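Local structure of beta-galactosidase (5MUJ) at residues 89-94 and 109-114; 149-154 and 163-168; 29-34 and 314-319; 41-46 and 342-347. The protein probably hydrolyses arabinofuranose linkages in the plant pectin rhamnogalacturonan II (RGII), whose chain B glycan it binds. All coordinates share one frame; numbering follows the deposited sequence.

In the fold
The chain enters through helix 31-41, whose first turn makes contact 3 with the loop after strand 313-314, and then passes into 41-46, which meets strand 343-351 in contact 4. These two contacts cross, since their segments alternate along the sequence; both join the N-terminal part to late parts of what appears to be a five-bladed beta-propeller of four-stranded sheets. Within both long loops lie two short ones in series: contact 1 closes the hairpin of strands 90-97 and 104-110, then contact 2 pairs strands 146-153 and 166-172 of the following sheet. Contacts 1 and 2 touch where L110 packs on Y150, whereas contact 3 lies across the chain's centre from both.

Contact 1: 89-94 and 109-114; sequences GYETWI and VLSYRD
Residues 89-94 and 109-112 run antiparallel, their end-to-end directions 165° apart, with T92 opposite both V109 and L110 in a classic beta bulge. T92 O accepts from V109 N at 2.8 Å and more loosely from L110 N at 3.2 Å, both donors approaching from the same face of its carbonyl plane, while T92 N binds L110 O. Beyond the bulge, E91 lies across the ring of Y112. Its CG is beside the backbone N (chi1 -62°) and the chain then runs extended, which carries the carboxylate over the ring, its plane 11° from that of the ring. E91 CG itself stands over the ring centre in a CH-pi contact, 3.5 Å from the centroid of Y112. E91 OE2 offers its anti lone pair to Y112 N at 2.9 Å, and OE1 pairs with R108. At the far end of the ring, Y112 OH donates to G89 O over 2.7 Å from well above the carbonyl plane. On the sheet face shared by T92 and L110 the two CB atoms meet side by side, with T92 OG1 held by R122 and G124. I94 CG2 packs on V109 CG1 at 3.7 Å. Both carboxylate oxygens are engaged and the ring is tied at its hydroxyl, so E91 and Y112 probably have little freedom to rotate.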
loop_
_atom_site.group_PDB
_atom_site.type_symbol
_atom_site.label_atom_id
_atom_site.label_comp_id
_atom_site.label_asym_id
_atom_site.label_seq_id
_atom_site.Cartn_x
_atom_site.Cartn_y
_atom_site.Cartn_z
ATOM N N GLY A 89 5.659 10.159 -13.991
ATOM C CA GLY A 89 4.714 9.600 -13.047
ATOM C C GLY A 89 4.918 8.112 -12.801
ATOM O O GLY A 89 5.924 7.558 -13.188
ATOM N N TYR A 90 3.964 7.495 -12.134
ATOM C CA TYR A 90 3.954 6.083 -11.843
ATOM C C TYR A 90 3.666 5.152 -13.014
ATOM O O TYR A 90 2.742 5.401 -13.806
ATOM C CB TYR A 90 2.945 5.792 -10.745
ATOM C CG TYR A 90 3.317 6.175 -9.323
ATOM C CD1 TYR A 90 4.635 6.111 -8.866
ATOM C CD2 TYR A 90 2.329 6.527 -8.413
ATOM C CE1 TYR A 90 4.968 6.408 -7.554
ATOM C CE2 TYR A 90 2.644 6.866 -7.108
ATOM C CZ TYR A 90 3.965 6.802 -6.674
ATOM O OH TYR A 90 4.282 7.098 -5.383
ATOM N N GLU A 91 4.479 4.070 -13.108
ATOM C CA GLU A 91 4.082 2.798 -13.743
ATOM C C GLU A 91 4.163 1.655 -12.734
ATOM O O GLU A 91 4.793 1.793 -11.697
ATOM C CB GLU A 91 4.928 2.468 -14.999
ATOM C CG GLU A 91 4.799 3.485 -16.120
ATOM C CD GLU A 91 5.554 3.119 -17.358
ATOM O OE1 GLU A 91 6.813 2.952 -17.279
ATOM O OE2 GLU A 91 4.882 2.948 -18.383
ATOM N N THR A 92 3.478 0.562 -13.040
ATOM C CA THR A 92 3.452 -0.573 -12.166
ATOM C C THR A 92 4.190 -1.701 -12.893
ATOM O O THR A 92 3.957 -2.011 -14.070
ATOM C CB THR A 92 2.049 -0.990 -11.817
ATOM O OG1 THR A 92 1.330 0.148 -11.315
ATOM C CG2 THR A 92 2.015 -2.099 -10.759
ATOM N N TRP A 93 5.076 -2.308 -12.109
ATOM C CA TRP A 93 5.931 -3.425 -12.542
ATOM C C TRP A 93 5.618 -4.644 -11.656
ATOM O O TRP A 93 5.015 -4.576 -10.581
ATOM C CB TRP A 93 7.414 -3.031 -12.418
ATOM C CG TRP A 93 7.867 -1.937 -13.299
ATOM C CD1 TRP A 93 7.465 -0.618 -13.248
ATOM C CD2 TRP A 93 8.805 -2.007 -14.361
ATOM N NE1 TRP A 93 8.087 0.129 -14.221
ATOM C CE2 TRP A 93 8.923 -0.701 -14.928
ATOM C CE3 TRP A 93 9.556 -3.052 -14.908
ATOM C CZ2 TRP A 93 9.762 -0.427 -16.001
ATOM C CZ3 TRP A 93 10.363 -2.788 -15.976
ATOM C CH2 TRP A 93 10.507 -1.500 -16.498
ATOM N N ILE A 94 6.159 -5.757 -12.103
ATOM C CA ILE A 94 6.056 -7.053 -11.388
ATOM C C ILE A 94 7.430 -7.762 -11.320
ATOM O O ILE A 94 8.188 -7.748 -12.280
ATOM C CB ILE A 94 4.923 -7.946 -11.952
ATOM C CG1 ILE A 94 4.532 -9.049 -10.980
ATOM C CG2 ILE A 94 5.294 -8.567 -13.300
ATOM C CD1 ILE A 94 3.273 -9.791 -11.353
ATOM N N VAL A 109 3.216 -4.160 -15.725
ATOM C CA VAL A 109 1.816 -4.599 -15.769
ATOM C C VAL A 109 0.808 -3.460 -15.932
ATOM O O VAL A 109 -0.340 -3.735 -16.309
ATOM C CB VAL A 109 1.433 -5.463 -14.543
ATOM C CG1 VAL A 109 2.256 -6.748 -14.518
ATOM C CG2 VAL A 109 1.623 -4.704 -13.250
ATOM N N LEU A 110 1.220 -2.223 -15.646
ATOM C CA LEU A 110 0.366 -0.994 -15.844
ATOM C C LEU A 110 1.296 0.088 -16.337
ATOM O O LEU A 110 2.151 0.577 -15.586
ATOM C CB LEU A 110 -0.351 -0.530 -14.571
ATOM C CG LEU A 110 -1.651 -1.082 -14.035
ATOM C CD1 LEU A 110 -2.233 -0.031 -13.079
ATOM C CD2 LEU A 110 -2.688 -1.405 -15.086
ATOM N N SER A 111 1.149 0.441 -17.613
ATOM C CA SER A 111 2.063 1.342 -18.298
ATOM C C SER A 111 1.355 2.680 -18.555
ATOM O O SER A 111 0.136 2.725 -18.578
ATOM C CB SER A 111 2.453 0.733 -19.628
ATOM O OG SER A 111 2.939 -0.592 -19.460
ATOM N N TYR A 112 2.134 3.714 -18.851
ATOM C CA TYR A 112 1.590 5.002 -19.251
ATOM C C TYR A 112 0.626 4.775 -20.409
ATOM O O TYR A 112 0.962 4.127 -21.398
ATOM C CB TYR A 112 2.664 6.002 -19.695
ATOM C CG TYR A 112 3.681 6.355 -18.649
ATOM C CD1 TYR A 112 3.310 6.959 -17.452
ATOM C CD2 TYR A 112 5.036 6.048 -18.858
ATOM C CE1 TYR A 112 4.258 7.231 -16.491
ATOM C CE2 TYR A 112 5.993 6.323 -17.902
ATOM C CZ TYR A 112 5.606 6.943 -16.721
ATOM O OH TYR A 112 6.522 7.232 -15.753
ATOM N N ARG A 113 -0.566 5.353 -20.264
ATOM C CA ARG A 113 -1.654 5.043 -21.120
ATOM C C ARG A 113 -2.108 6.321 -21.888
ATOM O O ARG A 113 -3.026 7.078 -21.465
ATOM C CB ARG A 113 -2.761 4.348 -20.337
ATOM C CG ARG A 113 -3.900 3.980 -21.239
ATOM C CD ARG A 113 -4.898 3.044 -20.645
ATOM N NE ARG A 113 -5.766 3.727 -19.671
ATOM C CZ ARG A 113 -7.054 3.422 -19.478
ATOM N NH1 ARG A 113 -7.700 2.501 -20.228
ATOM N NH2 ARG A 113 -7.732 4.052 -18.514
ATOM N N ASP A 114 -1.429 6.573 -23.007
ATOM C CA ASP A 114 -1.636 7.829 -23.784
ATOM C C ASP A 114 -3.082 8.000 -24.240
ATOM O O ASP A 114 -3.717 7.047 -24.716
ATOM C CB ASP A 114 -0.716 7.856 -25.016
ATOM C CG ASP A 114 0.741 8.073 -24.661
ATOM O OD1 ASP A 114 1.059 8.851 -23.741
ATOM O OD2 ASP A 114 1.594 7.441 -25.311
#

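Contact 2: 149-154 and 163-168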
loop_
_atom_site.group_PDB
_atom_site.type_symbol
_atom_site.label_atom_id
_atom_site.label_comp_id
_atom_site.label_asym_id
_atom_site.label_seq_id
_atom_site.Cartn_x
_atom_site.Cartn_y
_atom_site.Cartn_z
ATOM N N THR A 149 -6.793 -2.321 -8.160
ATOM C CA THR A 149 -7.090 -0.892 -8.158
ATOM C C THR A 149 -5.793 -0.140 -8.242
ATOM O O THR A 149 -4.741 -0.659 -7.951
ATOM C CB THR A 149 -7.867 -0.411 -6.926
ATOM O OG1 THR A 149 -7.081 -0.654 -5.748
ATOM C CG2 THR A 149 -9.236 -1.105 -6.862
ATOM N N TYR A 150 -5.873 1.129 -8.608
ATOM C CA TYR A 150 -4.686 1.943 -8.842
ATOM C C TYR A 150 -4.848 3.452 -8.603
ATOM O O TYR A 150 -5.985 4.023 -8.642
ATOM C CB TYR A 150 -4.086 1.653 -10.228
ATOM C CG TYR A 150 -4.928 2.039 -11.432
ATOM C CD1 TYR A 150 -4.798 3.296 -12.036
ATOM C CD2 TYR A 150 -5.791 1.130 -12.013
ATOM C CE1 TYR A 150 -5.537 3.628 -13.178
ATOM C CE2 TYR A 150 -6.543 1.451 -13.155
ATOM C CZ TYR A 150 -6.408 2.690 -13.739
ATOM O OH TYR A 150 -7.165 2.951 -14.881
ATOM N N ILE A 151 -3.721 4.087 -8.302
ATOM C CA ILE A 151 -3.562 5.559 -8.324
ATOM C C ILE A 151 -3.489 5.953 -9.800
ATOM O O ILE A 151 -2.552 5.513 -10.518
ATOM C CB ILE A 151 -2.276 5.984 -7.572
ATOM C CG1 ILE A 151 -2.446 5.779 -6.066
ATOM C CG2 ILE A 151 -1.819 7.380 -7.976
ATOM C CD1 ILE A 151 -1.182 5.948 -5.256
ATOM N N GLY A 152 -4.456 6.755 -10.270
ATOM C CA GLY A 152 -4.473 7.211 -11.641
ATOM C C GLY A 152 -4.549 8.719 -11.735
ATOM O O GLY A 152 -5.104 9.352 -10.841
ATOM N N GLY A 153 -4.000 9.298 -12.797
ATOM C CA GLY A 153 -4.036 10.749 -12.958
ATOM C C GLY A 153 -3.351 11.194 -14.229
ATOM O O GLY A 153 -2.629 10.420 -14.868
ATOM N N GLU A 154 -3.596 12.438 -14.604
ATOM C CA GLU A 154 -3.049 13.001 -15.806
ATOM C C GLU A 154 -1.915 13.992 -15.568
ATOM O O GLU A 154 -1.300 14.430 -16.526
ATOM C CB GLU A 154 -4.154 13.629 -16.676
ATOM C CG GLU A 154 -4.917 14.799 -16.091
ATOM C CD GLU A 154 -5.971 15.318 -17.041
ATOM O OE1 GLU A 154 -6.482 14.550 -17.898
ATOM O OE2 GLU A 154 -6.302 16.523 -16.943
ATOM N N ALA A 163 -1.474 17.622 -10.556
ATOM C CA ALA A 163 -2.890 17.353 -10.712
ATOM C C ALA A 163 -3.294 16.300 -9.701
ATOM O O ALA A 163 -2.464 15.513 -9.269
ATOM C CB ALA A 163 -3.229 16.880 -12.132
ATOM N N PRO A 164 -4.580 16.218 -9.368
ATOM C CA PRO A 164 -5.025 15.232 -8.396
ATOM C C PRO A 164 -4.948 13.774 -8.882
ATOM O O PRO A 164 -4.820 13.493 -10.088
ATOM C CB PRO A 164 -6.476 15.670 -8.061
ATOM C CG PRO A 164 -6.899 16.463 -9.222
ATOM C CD PRO A 164 -5.663 17.166 -9.702
ATOM N N LEU A 165 -5.022 12.861 -7.924
ATOM C CA LEU A 165 -5.043 11.429 -8.237
ATOM C C LEU A 165 -6.375 10.808 -7.831
ATOM O O LEU A 165 -6.976 11.214 -6.820
ATOM C CB LEU A 165 -3.884 10.726 -7.587
ATOM C CG LEU A 165 -2.549 11.392 -7.746
ATOM C CD1 LEU A 165 -1.699 11.048 -6.524
ATOM C CD2 LEU A 165 -1.868 10.982 -9.036
ATOM N N PHE A 166 -6.896 9.927 -8.682
ATOM C CA PHE A 166 -8.181 9.283 -8.479
ATOM C C PHE A 166 -7.999 7.774 -8.457
ATOM O O PHE A 166 -6.976 7.284 -8.961
ATOM C CB PHE A 166 -9.199 9.670 -9.585
ATOM C CG PHE A 166 -9.210 11.127 -9.949
ATOM C CD1 PHE A 166 -9.248 12.115 -8.966
ATOM C CD2 PHE A 166 -9.178 11.514 -11.274
ATOM C CE1 PHE A 166 -9.248 13.463 -9.310
ATOM C CE2 PHE A 166 -9.193 12.862 -11.625
ATOM C CZ PHE A 166 -9.214 13.827 -10.635
ATOM N N VAL A 167 -8.977 7.025 -7.943
ATOM C CA VAL A 167 -8.928 5.547 -7.907
ATOM C C VAL A 167 -9.383 4.927 -9.222
ATOM O O VAL A 167 -10.508 4.989 -9.621
ATOM C CB VAL A 167 -9.757 4.922 -6.722
ATOM C CG1 VAL A 167 -9.495 3.410 -6.511
ATOM C CG2 VAL A 167 -9.382 5.591 -5.430
ATOM N N GLY A 168 -8.485 4.206 -9.880
ATOM C CA GLY A 168 -8.850 3.431 -11.051
ATOM C C GLY A 168 -9.035 1.932 -10.790
ATOM O O GLY A 168 -8.673 1.423 -9.736
HETATM O O HOH W 1 -5.565 13.711 -12.796
#
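Y150 and G168 face each other as a hydrogen-bonded pair in an antiparallel sheet that forms one blade of the propeller-like fold, where strands 146-153 and 166-172 are neighbours. The tyrosine folds over the glycine: chi1 of 66° sets CG between the backbone N and the carbonyl carbon, turning the ring across to the other strand. G168 CA then lies over the ring centre, 3.7 Å from the centroid of Y150 and 12° off its normal, a CH-pi contact like that described as aromatic rescue of glycine. The hydroxyl end reaches D118, and R122 makes a cation-pi contact with the ring, so Y150 is held at more than one point. Two residues along, G152 and F166 exchange backbone bonds, G152 N to F166 O and F166 N to G152 O, both 2.9 Å.

On the side of I151 and V167 the cross-strand contacts are between aliphatic groups. I151 CG2, anti to the backbone N and beside the carbonyl carbon, meets both methyls of L165, with CD2 at 3.8 Å. V167 CG1 approaches T149 CB at the opposite end of the pairing, while T149 OG1 turns to S208. Past the last paired residues the strands part near the bound glycan, and a water bridges them, accepting from E154 N at 3.0 Å and donating to P164 O at 2.8 Å.

Contact 3: 29-34 and 314-319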
loop_
_atom_site.group_PDB
_atom_site.type_symbol
_atom_site.label_atom_id
_atom_site.label_comp_id
_atom_site.label_asym_id
_atom_site.label_seq_id
_atom_site.Cartn_x
_atom_site.Cartn_y
_atom_site.Cartn_z
ATOM N N VAL A 29 -10.277 -3.525 21.274
ATOM C CA VAL A 29 -9.461 -4.725 21.388
ATOM C C VAL A 29 -8.654 -4.559 22.686
ATOM O O VAL A 29 -8.112 -3.468 22.941
ATOM C CB VAL A 29 -8.543 -4.884 20.147
ATOM C CG1 VAL A 29 -7.749 -6.172 20.236
ATOM C CG2 VAL A 29 -9.355 -4.889 18.853
ATOM N N THR A 30 -8.606 -5.602 23.524
ATOM C CA THR A 30 -7.941 -5.504 24.846
ATOM C C THR A 30 -6.438 -5.234 24.700
ATOM O O THR A 30 -5.847 -5.590 23.679
ATOM C CB THR A 30 -8.103 -6.775 25.720
ATOM O OG1 THR A 30 -7.486 -7.912 25.084
ATOM C CG2 THR A 30 -9.576 -7.073 26.018
ATOM N N GLN A 31 -5.831 -4.623 25.722
ATOM C CA GLN A 31 -4.376 -4.414 25.701
ATOM C C GLN A 31 -3.630 -5.736 25.588
ATOM O O GLN A 31 -2.701 -5.853 24.794
ATOM C CB GLN A 31 -3.878 -3.613 26.902
ATOM C CG GLN A 31 -3.988 -2.108 26.664
ATOM C CD GLN A 31 -3.450 -1.263 27.806
ATOM O OE1 GLN A 31 -2.977 -1.779 28.821
ATOM N NE2 GLN A 31 -3.519 0.055 27.638
ATOM N N GLU A 32 -4.075 -6.726 26.351
ATOM C CA GLU A 32 -3.534 -8.084 26.276
ATOM C C GLU A 32 -3.555 -8.682 24.863
ATOM O O GLU A 32 -2.558 -9.250 24.433
ATOM C CB GLU A 32 -4.284 -9.013 27.225
ATOM C CG GLU A 32 -3.588 -10.354 27.453
ATOM C CD GLU A 32 -4.314 -11.238 28.451
ATOM O OE1 GLU A 32 -5.496 -10.966 28.767
ATOM O OE2 GLU A 32 -3.691 -12.215 28.917
ATOM N N ARG A 33 -4.679 -8.568 24.158
ATOM C CA ARG A 33 -4.793 -9.101 22.795
ATOM C C ARG A 33 -3.913 -8.271 21.854
ATOM O O ARG A 33 -3.240 -8.849 20.987
ATOM C CB ARG A 33 -6.263 -9.175 22.346
ATOM C CG ARG A 33 -6.556 -9.610 20.906
ATOM C CD ARG A 33 -6.143 -11.052 20.615
ATOM N NE ARG A 33 -6.802 -11.645 19.431
ATOM C CZ ARG A 33 -6.321 -12.652 18.677
ATOM N NH1 ARG A 33 -5.145 -13.215 18.942
ATOM N NH2 ARG A 33 -7.018 -13.101 17.630
HETATM N N MSE A 34 -3.850 -6.946 22.053
HETATM C CA MSE A 34 -2.949 -6.083 21.244
HETATM C C MSE A 34 -1.485 -6.494 21.401
HETATM O O MSE A 34 -0.719 -6.565 20.412
HETATM C CB MSE A 34 -3.148 -4.612 21.573
HETATM C CG MSE A 34 -4.526 -4.070 21.174
HETATM SE SE MSE A 34 -4.847 -4.171 19.243
HETATM C CE MSE A 34 -3.490 -2.844 18.764
ATOM N N ASP A 314 -5.581 1.295 18.169
ATOM C CA ASP A 314 -4.206 1.543 17.738
ATOM C C ASP A 314 -3.242 0.815 18.679
ATOM O O ASP A 314 -3.448 0.799 19.868
ATOM C CB ASP A 314 -3.958 3.061 17.767
ATOM C CG ASP A 314 -2.990 3.568 16.723
ATOM O OD1 ASP A 314 -2.421 2.795 15.928
ATOM O OD2 ASP A 314 -2.809 4.822 16.705
ATOM N N TRP A 315 -2.187 0.181 18.147
ATOM C CA TRP A 315 -1.125 -0.324 18.990
ATOM C C TRP A 315 -0.506 0.713 19.916
ATOM O O TRP A 315 -0.111 1.761 19.479
ATOM C CB TRP A 315 -0.040 -0.903 18.075
ATOM C CG TRP A 315 1.236 -1.455 18.742
ATOM C CD1 TRP A 315 2.505 -1.209 18.328
ATOM C CD2 TRP A 315 1.352 -2.310 19.896
ATOM N NE1 TRP A 315 3.406 -1.885 19.120
ATOM C CE2 TRP A 315 2.736 -2.548 20.094
ATOM C CE3 TRP A 315 0.439 -2.892 20.778
ATOM C CZ2 TRP A 315 3.238 -3.343 21.152
ATOM C CZ3 TRP A 315 0.919 -3.669 21.817
ATOM C CH2 TRP A 315 2.324 -3.912 21.983
ATOM N N HIS A 316 -0.283 0.340 21.176
ATOM C CA HIS A 316 0.216 1.300 22.178
ATOM C C HIS A 316 1.710 1.180 22.494
ATOM O O HIS A 316 2.220 1.863 23.381
ATOM C CB HIS A 316 -0.602 1.185 23.456
ATOM C CG HIS A 316 -0.651 -0.206 24.001
ATOM N ND1 HIS A 316 0.136 -0.622 25.053
ATOM C CD2 HIS A 316 -1.371 -1.285 23.624
ATOM C CE1 HIS A 316 -0.104 -1.894 25.297
ATOM N NE2 HIS A 316 -1.034 -2.310 24.464
ATOM N N GLY A 317 2.411 0.360 21.713
ATOM C CA GLY A 317 3.822 -0.021 21.987
ATOM C C GLY A 317 4.710 0.434 20.858
ATOM O O GLY A 317 4.291 1.214 20.015
ATOM N N ALA A 318 5.927 -0.112 20.814
ATOM C CA ALA A 318 6.956 0.262 19.843
ATOM C C ALA A 318 6.437 0.048 18.441
ATOM O O ALA A 318 5.751 -0.920 18.161
ATOM C CB ALA A 318 8.227 -0.581 20.044
ATOM N N ASP A 319 6.842 0.934 17.560
ATOM C CA ASP A 319 6.449 0.838 16.159
ATOM C C ASP A 319 7.117 -0.403 15.542
ATOM O O ASP A 319 8.213 -0.772 15.934
ATOM C CB ASP A 319 6.909 2.071 15.456
ATOM C CG ASP A 319 6.069 3.289 15.849
ATOM O OD1 ASP A 319 4.843 3.120 16.012
ATOM O OD2 ASP A 319 6.646 4.370 15.983
#
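Van der Waals contact carries most of the meeting between M34, a selenomethionine in the first turn of helix 31-41, and W315 in the loop after strand 313-314. The M34 side chain bends at both chi2 (-62°) and chi3 (-67°), which curls its methyl end onto the opposing backbone: CE lies 3.4 Å from W315 N and 3.7 Å from D314 C, and it also reaches W315 CB. The indole's six-membered ring in turn touches the helix backbone, W315 CZ3 approaching M34 O at 3.6 Å from an oblique direction. F303 and Y38 stack with the same indole.

The second kind of contact involves the imidazole of H316. Q31, extended beyond CG, crosses it at about a right angle and places its CG over one face in a CH-pi contact, 4.1 Å from the centroid of the H316 ring. The Q31 amide lies near the rim of that face, its plane turned 22° from the ring, while M34 CB comes to the ring edge.

Hydrogen bonds do not cross the interface but shape each side of it. T30 is the N-cap, its OG1 accepting from R33 N at 3.0 Å. In the loop, W315 NE1 donates to A318 O over 2.7 Å, nearly in the indole plane, and G317 N sits over a face of the indole, so the loop wraps around its own tryptophan.

This is a capped N-terminal helix packed against the outer edge of a four-stranded propeller-like blade, just before the chain enters the strand that completes another blade.

Contact 4: 41-46 and 342-347; sequences VKTPYK and GVVYHF
V41 and V344 bring the two backbones to 6.6 Å between CA atoms, with no hydrogen bond directly between the segments. The chain leaves helical geometry at K42, runs through T43 and P44, and becomes a strand at Y45; T43 thereby comes up against the side chains of V344 and H346 on strand 343-347.

T43 divides its two branches between these residues: its rotamer (chi1 57°) turns CG2 to V344 and OG1 to H346 and a bound water. The T43 and V344 side chains cross at about a right angle, with T43 CG2 3.6 Å from V344 CG1 and 3.5 Å from V344 O. The hydroxyl oxygen, T43 OG1, rests 3.6 Å from H346 CB. V344 CG1 also touches V41 O.

In the sheet, strand 357-363 separates 45-51 from 343-351, so the N-terminal strand is the outermost of a blade whose other three strands come from the end of the chain. This is consistent with the "molecular Velcro" closure of beta-propellers, and T43 meets the blade just before that strand begins. A362 of the intervening strand and I321 of a loop also touch T43.

The water collects the polar atoms of this buried spot. It donates to V41 O at 2.8 Å, and hydrogen bonds of the same length, 2.8 Å, join it to T43 OG1 and H346 ND1. With CG anti to the backbone N (chi1 -167°), the imidazole of H346 leads away from T43, and the water spans from T43 OG1 to H346 ND1, meeting the ring at its edge and in its plane, while H346 NE2 is hydrogen-bonded to S335 OG.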
loop_
_atom_site.group_PDB
_atom_site.type_symbol
_atom_site.label_atom_id
_atom_site.label_comp_id
_atom_site.label_asym_id
_atom_site.label_seq_id
_atom_site.Cartn_x
_atom_site.Cartn_y
_atom_site.Cartn_z
ATOM N N VAL A 41 3.333 -10.454 14.973
ATOM C CA VAL A 41 3.669 -9.787 13.689
ATOM C C VAL A 41 5.037 -9.110 13.632
ATOM O O VAL A 41 5.458 -8.663 12.566
ATOM C CB VAL A 41 2.574 -8.778 13.262
ATOM C CG1 VAL A 41 1.221 -9.461 13.286
ATOM C CG2 VAL A 41 2.606 -7.559 14.156
ATOM N N LYS A 42 5.755 -9.054 14.748
ATOM C CA LYS A 42 6.978 -8.261 14.778
ATOM C C LYS A 42 8.078 -8.870 13.910
ATOM O O LYS A 42 8.157 -10.098 13.771
ATOM C CB LYS A 42 7.480 -8.008 16.201
ATOM C CG LYS A 42 7.885 -9.282 16.945
ATOM C CD LYS A 42 8.283 -9.007 18.389
ATOM C CE LYS A 42 9.044 -10.187 18.998
ATOM N NZ LYS A 42 9.515 -9.895 20.373
ATOM N N THR A 43 8.924 -7.987 13.402
ATOM C CA THR A 43 10.050 -8.291 12.552
ATOM C C THR A 43 11.263 -7.445 12.923
ATOM O O THR A 43 11.515 -6.403 12.329
ATOM C CB THR A 43 9.687 -8.065 11.095
ATOM O OG1 THR A 43 9.234 -6.695 10.923
ATOM C CG2 THR A 43 8.662 -9.068 10.672
ATOM N N PRO A 44 12.022 -7.875 13.949
ATOM C CA PRO A 44 13.171 -7.108 14.420
ATOM C C PRO A 44 14.397 -7.040 13.492
ATOM O O PRO A 44 15.232 -6.142 13.666
ATOM C CB PRO A 44 13.566 -7.857 15.711
ATOM C CG PRO A 44 12.324 -8.540 16.150
ATOM C CD PRO A 44 11.702 -8.980 14.870
ATOM N N TYR A 45 14.473 -7.960 12.524
ATOM C CA TYR A 45 15.751 -8.283 11.805
ATOM C C TYR A 45 15.658 -7.774 10.349
ATOM O O TYR A 45 14.867 -8.283 9.531
ATOM C CB TYR A 45 16.120 -9.805 11.862
ATOM C CG TYR A 45 16.259 -10.230 13.297
ATOM C CD1 TYR A 45 17.353 -9.806 14.068
ATOM C CD2 TYR A 45 15.248 -10.870 13.937
ATOM C CE1 TYR A 45 17.448 -10.114 15.416
ATOM C CE2 TYR A 45 15.322 -11.163 15.293
ATOM C CZ TYR A 45 16.430 -10.802 16.024
ATOM O OH TYR A 45 16.506 -11.086 17.383
ATOM N N LYS A 46 16.453 -6.770 10.021
ATOM C CA LYS A 46 16.353 -6.146 8.674
ATOM C C LYS A 46 17.233 -6.885 7.674
ATOM O O LYS A 46 18.458 -6.884 7.779
ATOM C CB LYS A 46 16.733 -4.673 8.745
ATOM C CG LYS A 46 15.667 -3.902 9.528
ATOM C CD LYS A 46 15.792 -2.395 9.446
ATOM C CE LYS A 46 14.617 -1.758 10.137
ATOM N NZ LYS A 46 14.869 -0.293 10.104
ATOM N N GLY A 342 6.482 -20.307 9.275
ATOM C CA GLY A 342 6.949 -19.891 10.590
ATOM C C GLY A 342 7.804 -18.629 10.654
ATOM O O GLY A 342 8.409 -18.349 11.692
ATOM N N VAL A 343 7.821 -17.843 9.580
ATOM C CA VAL A 343 8.619 -16.618 9.521
ATOM C C VAL A 343 7.724 -15.507 8.994
ATOM O O VAL A 343 6.979 -15.738 8.030
ATOM C CB VAL A 343 9.849 -16.814 8.613
ATOM C CG1 VAL A 343 10.726 -15.576 8.565
ATOM C CG2 VAL A 343 10.661 -18.039 9.076
ATOM N N VAL A 344 7.800 -14.331 9.629
ATOM C CA VAL A 344 7.109 -13.117 9.172
ATOM C C VAL A 344 8.038 -12.239 8.352
ATOM O O VAL A 344 9.160 -11.970 8.777
ATOM C CB VAL A 344 6.543 -12.275 10.342
ATOM C CG1 VAL A 344 5.770 -11.066 9.790
ATOM C CG2 VAL A 344 5.644 -13.095 11.226
ATOM N N TYR A 345 7.574 -11.847 7.153
ATOM C CA TYR A 345 8.322 -10.993 6.244
ATOM C C TYR A 345 7.518 -9.702 6.108
ATOM O O TYR A 345 6.389 -9.742 5.622
ATOM C CB TYR A 345 8.485 -11.627 4.849
ATOM C CG TYR A 345 9.160 -12.994 4.817
ATOM C CD1 TYR A 345 8.479 -14.156 5.204
ATOM C CD2 TYR A 345 10.463 -13.129 4.353
ATOM C CE1 TYR A 345 9.113 -15.395 5.183
ATOM C CE2 TYR A 345 11.085 -14.365 4.311
ATOM C CZ TYR A 345 10.399 -15.477 4.704
ATOM O OH TYR A 345 11.008 -16.726 4.672
ATOM N N HIS A 346 8.120 -8.591 6.507
ATOM C CA HIS A 346 7.491 -7.297 6.426
ATOM C C HIS A 346 8.209 -6.502 5.330
ATOM O O HIS A 346 9.335 -6.059 5.527
ATOM C CB HIS A 346 7.558 -6.592 7.767
ATOM C CG HIS A 346 6.662 -5.382 7.866
ATOM N ND1 HIS A 346 6.023 -5.055 9.044
ATOM C CD2 HIS A 346 6.361 -4.370 6.990
ATOM C CE1 HIS A 346 5.327 -3.932 8.882
ATOM N NE2 HIS A 346 5.514 -3.497 7.658
ATOM N N PHE A 347 7.521 -6.339 4.177
ATOM C CA PHE A 347 8.026 -5.553 3.070
ATOM C C PHE A 347 7.673 -4.084 3.266
ATOM O O PHE A 347 6.527 -3.761 3.649
ATOM C CB PHE A 347 7.437 -6.050 1.741
ATOM C CG PHE A 347 7.832 -7.474 1.417
ATOM C CD1 PHE A 347 7.162 -8.545 1.991
ATOM C CD2 PHE A 347 8.894 -7.741 0.553
ATOM C CE1 PHE A 347 7.535 -9.878 1.708
ATOM C CE2 PHE A 347 9.279 -9.064 0.285
ATOM C CZ PHE A 347 8.589 -10.114 0.857
HETATM O O HOH W 2 6.501 -6.321 11.500
#